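Local structure of membrane protein implicated in regulation of membrane protease activity (Corynebacterium glutamicum ATCC 13032, 3CP0) at residues I48-F60 against I69-E81. The protein is of unconfirmed function but, as the soluble NfeD-like domain of a membrane protein, probably binds partners and helps regulate membrane protease activity. Numbering follows the deposited sequence.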
# COMPACT_ATOMS: atom_id res chain seq x y z
N ILE A 48 -0.27 -0.25 10.93
CA ILE A 48 0.83 -0.14 9.97
C ILE A 48 0.98 -1.48 9.22
O ILE A 48 1.14 -2.50 9.88
CB ILE A 48 2.13 0.19 10.72
CG1 ILE A 48 1.95 1.57 11.37
CG2 ILE A 48 3.30 0.14 9.74
CD1 ILE A 48 3.21 2.07 12.10
N TRP A 49 0.92 -1.42 7.90
CA TRP A 49 1.07 -2.57 7.02
C TRP A 49 2.27 -2.37 6.10
O TRP A 49 2.49 -1.29 5.55
CB TRP A 49 -0.17 -2.70 6.10
CG TRP A 49 -1.30 -3.22 6.81
CD1 TRP A 49 -2.07 -2.57 7.75
CD2 TRP A 49 -1.85 -4.52 6.68
NE1 TRP A 49 -3.08 -3.41 8.20
CE2 TRP A 49 -2.94 -4.63 7.58
CE3 TRP A 49 -1.50 -5.62 5.89
CZ2 TRP A 49 -3.69 -5.81 7.72
CZ3 TRP A 49 -2.25 -6.79 6.01
CH2 TRP A 49 -3.34 -6.87 6.92
N SER A 50 2.98 -3.46 5.83
CA SER A 50 3.95 -3.47 4.72
C SER A 50 3.23 -3.23 3.42
O SER A 50 2.10 -3.72 3.20
CB SER A 50 4.64 -4.82 4.65
OG SER A 50 5.46 -5.03 5.83
N ALA A 51 3.92 -2.58 2.47
CA ALA A 51 3.32 -2.30 1.16
C ALA A 51 4.38 -2.32 0.06
O ALA A 51 5.56 -2.06 0.33
CB ALA A 51 2.60 -0.93 1.16
N ARG A 52 3.95 -2.68 -1.14
CA ARG A 52 4.80 -2.67 -2.34
C ARG A 52 3.98 -2.01 -3.45
O ARG A 52 2.75 -2.05 -3.43
CB ARG A 52 5.13 -4.10 -2.78
CG ARG A 52 6.12 -4.86 -1.87
CD ARG A 52 7.23 -4.01 -1.25
NE ARG A 52 8.01 -4.78 -0.26
CZ ARG A 52 8.00 -4.59 1.07
NH1 ARG A 52 7.28 -3.63 1.66
NH2 ARG A 52 8.75 -5.36 1.83
N SER A 53 4.67 -1.42 -4.42
CA SER A 53 3.95 -0.83 -5.55
C SER A 53 3.46 -1.92 -6.48
O SER A 53 4.10 -2.97 -6.62
CB SER A 53 4.89 0.12 -6.28
OG SER A 53 5.12 1.22 -5.44
N MSE A 54 2.29 -1.70 -7.09
CA MSE A 54 1.80 -2.61 -8.11
C MSE A 54 2.77 -2.66 -9.33
O MSE A 54 2.97 -3.72 -9.92
CB MSE A 54 0.41 -2.12 -8.58
CG MSE A 54 -0.17 -3.03 -9.65
SE MSE A 54 -1.70 -2.15 -10.43
CE MSE A 54 -0.65 -1.02 -11.60
N ASP A 55 3.35 -1.51 -9.66
CA ASP A 55 4.37 -1.41 -10.73
C ASP A 55 5.67 -1.02 -10.02
O ASP A 55 5.78 0.09 -9.47
CB ASP A 55 3.95 -0.36 -11.74
CG ASP A 55 4.96 -0.24 -12.91
OD1 ASP A 55 6.18 -0.47 -12.72
OD2 ASP A 55 4.51 0.10 -14.03
N PRO A 56 6.66 -1.93 -10.01
CA PRO A 56 7.87 -1.65 -9.21
C PRO A 56 8.71 -0.47 -9.72
O PRO A 56 9.69 -0.11 -9.06
CB PRO A 56 8.68 -2.95 -9.36
CG PRO A 56 8.25 -3.50 -10.71
CD PRO A 56 6.74 -3.25 -10.68
N THR A 57 8.39 0.11 -10.88
CA THR A 57 9.13 1.32 -11.27
C THR A 57 8.55 2.59 -10.64
O THR A 57 9.12 3.70 -10.80
CB THR A 57 9.21 1.48 -12.79
OG1 THR A 57 7.89 1.72 -13.30
CG2 THR A 57 9.72 0.20 -13.43
N HIS A 58 7.40 2.49 -9.97
CA HIS A 58 6.74 3.70 -9.50
C HIS A 58 6.87 3.81 -7.99
O HIS A 58 6.46 2.88 -7.31
CB HIS A 58 5.25 3.67 -9.91
CG HIS A 58 4.49 4.92 -9.58
ND1 HIS A 58 4.09 5.80 -10.54
CD2 HIS A 58 4.05 5.43 -8.40
CE1 HIS A 58 3.47 6.83 -10.01
NE2 HIS A 58 3.44 6.64 -8.70
N THR A 59 7.38 4.92 -7.48
CA THR A 59 7.48 5.08 -6.03
C THR A 59 6.38 6.05 -5.57
O THR A 59 6.11 7.08 -6.24
CB THR A 59 8.88 5.67 -5.68
OG1 THR A 59 9.88 4.71 -6.03
CG2 THR A 59 9.00 5.95 -4.20
N PHE A 60 5.76 5.72 -4.45
CA PHE A 60 4.79 6.59 -3.78
C PHE A 60 5.48 7.17 -2.56
O PHE A 60 5.92 6.43 -1.65
CB PHE A 60 3.54 5.76 -3.37
CG PHE A 60 2.77 5.26 -4.54
CD1 PHE A 60 1.90 6.11 -5.21
CD2 PHE A 60 2.91 3.94 -4.95
CE1 PHE A 60 1.16 5.65 -6.32
CE2 PHE A 60 2.20 3.45 -6.06
CZ PHE A 60 1.32 4.30 -6.73
N ILE A 69 -4.87 -2.51 -3.95
CA ILE A 69 -5.52 -3.26 -5.04
C ILE A 69 -5.32 -4.78 -5.00
O ILE A 69 -5.86 -5.52 -5.79
CB ILE A 69 -5.18 -2.61 -6.46
CG1 ILE A 69 -3.67 -2.49 -6.68
CG2 ILE A 69 -5.81 -1.23 -6.56
CD1 ILE A 69 -2.98 -3.82 -6.76
N ASP A 70 -4.51 -5.21 -4.06
CA ASP A 70 -4.27 -6.64 -3.84
C ASP A 70 -3.59 -6.81 -2.49
O ASP A 70 -3.06 -5.87 -1.94
CB ASP A 70 -3.40 -7.19 -4.97
CG ASP A 70 -3.40 -8.74 -4.99
OD1 ASP A 70 -4.21 -9.41 -4.28
OD2 ASP A 70 -2.49 -9.23 -5.69
N ILE A 71 -3.65 -8.01 -1.94
CA ILE A 71 -2.92 -8.32 -0.71
C ILE A 71 -2.21 -9.63 -1.03
O ILE A 71 -2.85 -10.60 -1.51
CB ILE A 71 -3.85 -8.55 0.47
CG1 ILE A 71 -4.59 -7.29 0.92
CG2 ILE A 71 -3.04 -9.15 1.68
CD1 ILE A 71 -3.88 -6.35 1.89
N GLN A 72 -0.91 -9.68 -0.77
CA GLN A 72 -0.15 -10.92 -0.96
C GLN A 72 0.43 -11.33 0.40
O GLN A 72 1.37 -10.70 0.87
CB GLN A 72 0.96 -10.70 -1.98
CG GLN A 72 0.48 -10.22 -3.37
CD GLN A 72 1.63 -9.90 -4.33
OE1 GLN A 72 2.81 -9.91 -3.95
NE2 GLN A 72 1.28 -9.62 -5.60
N GLY A 73 -0.15 -12.35 1.04
CA GLY A 73 0.21 -12.70 2.47
C GLY A 73 -0.28 -11.56 3.36
O GLY A 73 -1.49 -11.37 3.53
N THR A 74 0.64 -10.78 3.91
CA THR A 74 0.30 -9.65 4.74
C THR A 74 0.90 -8.36 4.15
O THR A 74 1.17 -7.39 4.90
CB THR A 74 0.76 -9.81 6.18
OG1 THR A 74 2.12 -10.29 6.23
CG2 THR A 74 -0.15 -10.81 6.92
N THR A 75 1.12 -8.37 2.84
CA THR A 75 1.68 -7.20 2.17
C THR A 75 0.61 -6.57 1.29
O THR A 75 0.03 -7.26 0.44
CB THR A 75 2.85 -7.62 1.23
OG1 THR A 75 3.83 -8.26 2.05
CG2 THR A 75 3.48 -6.42 0.56
N ALA A 76 0.37 -5.30 1.51
CA ALA A 76 -0.56 -4.59 0.68
C ALA A 76 0.13 -4.21 -0.64
O ALA A 76 1.25 -3.65 -0.64
CB ALA A 76 -1.01 -3.32 1.42
N ILE A 77 -0.53 -4.48 -1.75
CA ILE A 77 -0.02 -4.04 -3.04
C ILE A 77 -0.88 -2.84 -3.44
O ILE A 77 -2.14 -2.91 -3.51
CB ILE A 77 -0.17 -5.14 -4.14
CG1 ILE A 77 0.37 -6.51 -3.70
CG2 ILE A 77 0.54 -4.76 -5.46
CD1 ILE A 77 1.78 -6.40 -3.14
N VAL A 78 -0.19 -1.75 -3.68
CA VAL A 78 -0.88 -0.44 -3.83
C VAL A 78 -0.69 0.23 -5.16
O VAL A 78 0.34 0.03 -5.88
CB VAL A 78 -0.47 0.53 -2.70
CG1 VAL A 78 -0.74 -0.15 -1.29
CG2 VAL A 78 0.98 0.95 -2.80
N TRP A 79 -1.67 1.06 -5.50
CA TRP A 79 -1.58 1.85 -6.72
C TRP A 79 -2.21 3.23 -6.50
O TRP A 79 -2.53 3.62 -5.36
CB TRP A 79 -2.19 1.11 -7.90
CG TRP A 79 -1.81 1.68 -9.27
CD1 TRP A 79 -2.65 2.05 -10.28
CD2 TRP A 79 -0.47 1.92 -9.74
NE1 TRP A 79 -1.91 2.55 -11.37
CE2 TRP A 79 -0.58 2.47 -11.06
CE3 TRP A 79 0.81 1.72 -9.19
CZ2 TRP A 79 0.56 2.84 -11.83
CZ3 TRP A 79 1.94 2.12 -9.96
CH2 TRP A 79 1.79 2.63 -11.25
N LYS A 80 -2.32 3.98 -7.58
CA LYS A 80 -2.86 5.33 -7.54
C LYS A 80 -4.25 5.30 -6.90
O LYS A 80 -5.04 4.37 -7.15
CB LYS A 80 -2.93 5.83 -8.98
CG LYS A 80 -1.49 6.10 -9.53
CD LYS A 80 -1.58 6.50 -11.00
CE LYS A 80 -0.16 6.76 -11.60
NZ LYS A 80 -0.34 7.39 -12.95
N GLU A 81 -4.54 6.35 -6.14
CA GLU A 81 -5.82 6.42 -5.47
C GLU A 81 -6.95 6.43 -6.49
O GLU A 81 -6.92 7.15 -7.51
CB GLU A 81 -5.87 7.68 -4.59
CG GLU A 81 -7.02 7.65 -3.69
CD GLU A 81 -7.33 8.97 -2.98
OE1 GLU A 81 -6.59 10.00 -3.15
OE2 GLU A 81 -8.35 8.97 -2.27
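Trp-79 packs tightly among Met-54, Asp-55, His-58 and Phe-60. The cluster lies near the surface, with Phe-60 as its buried member. The selenomethionine methyl CE of Met-54 lies over one face of the indole, 3.5 Å from Trp-79 CD2. This CH-pi contact is joined by SE, which sits over the five-membered ring. A bend at the last torsion of Met-54 (chi3 80°) turns CE onto the ring. The six-membered end of Trp-79 points its edge at the face of the His-58 imidazole, planes at 63°. Phe-60 CZ meets Trp-79 CE3 at 3.6 Å, near the phenyl plane. His-58 ND1 is also a ligand of a bound zinc ion. Strands 47-53 and 75-80 run parallel, neighbours in the OB-like beta barrel of the NfeD C-terminal domain. Four backbone hydrogen bonds link the segments, from Ala-76 N to Ser-50 O (2.9 Å) through to Met-54 N to Val-78 O (2.9 Å), just past the first strand. On the buried face, Ala-51 CB touches Val-78 CG1 at 4.2 Å. The other face carries buried Ile-77 and the looser, partly exposed Arg-52 and Thr-75. At the turn between strands 65-72 and 75-80, partly exposed Trp-49 brings CE3 to 3.4 Å from Thr-74 O.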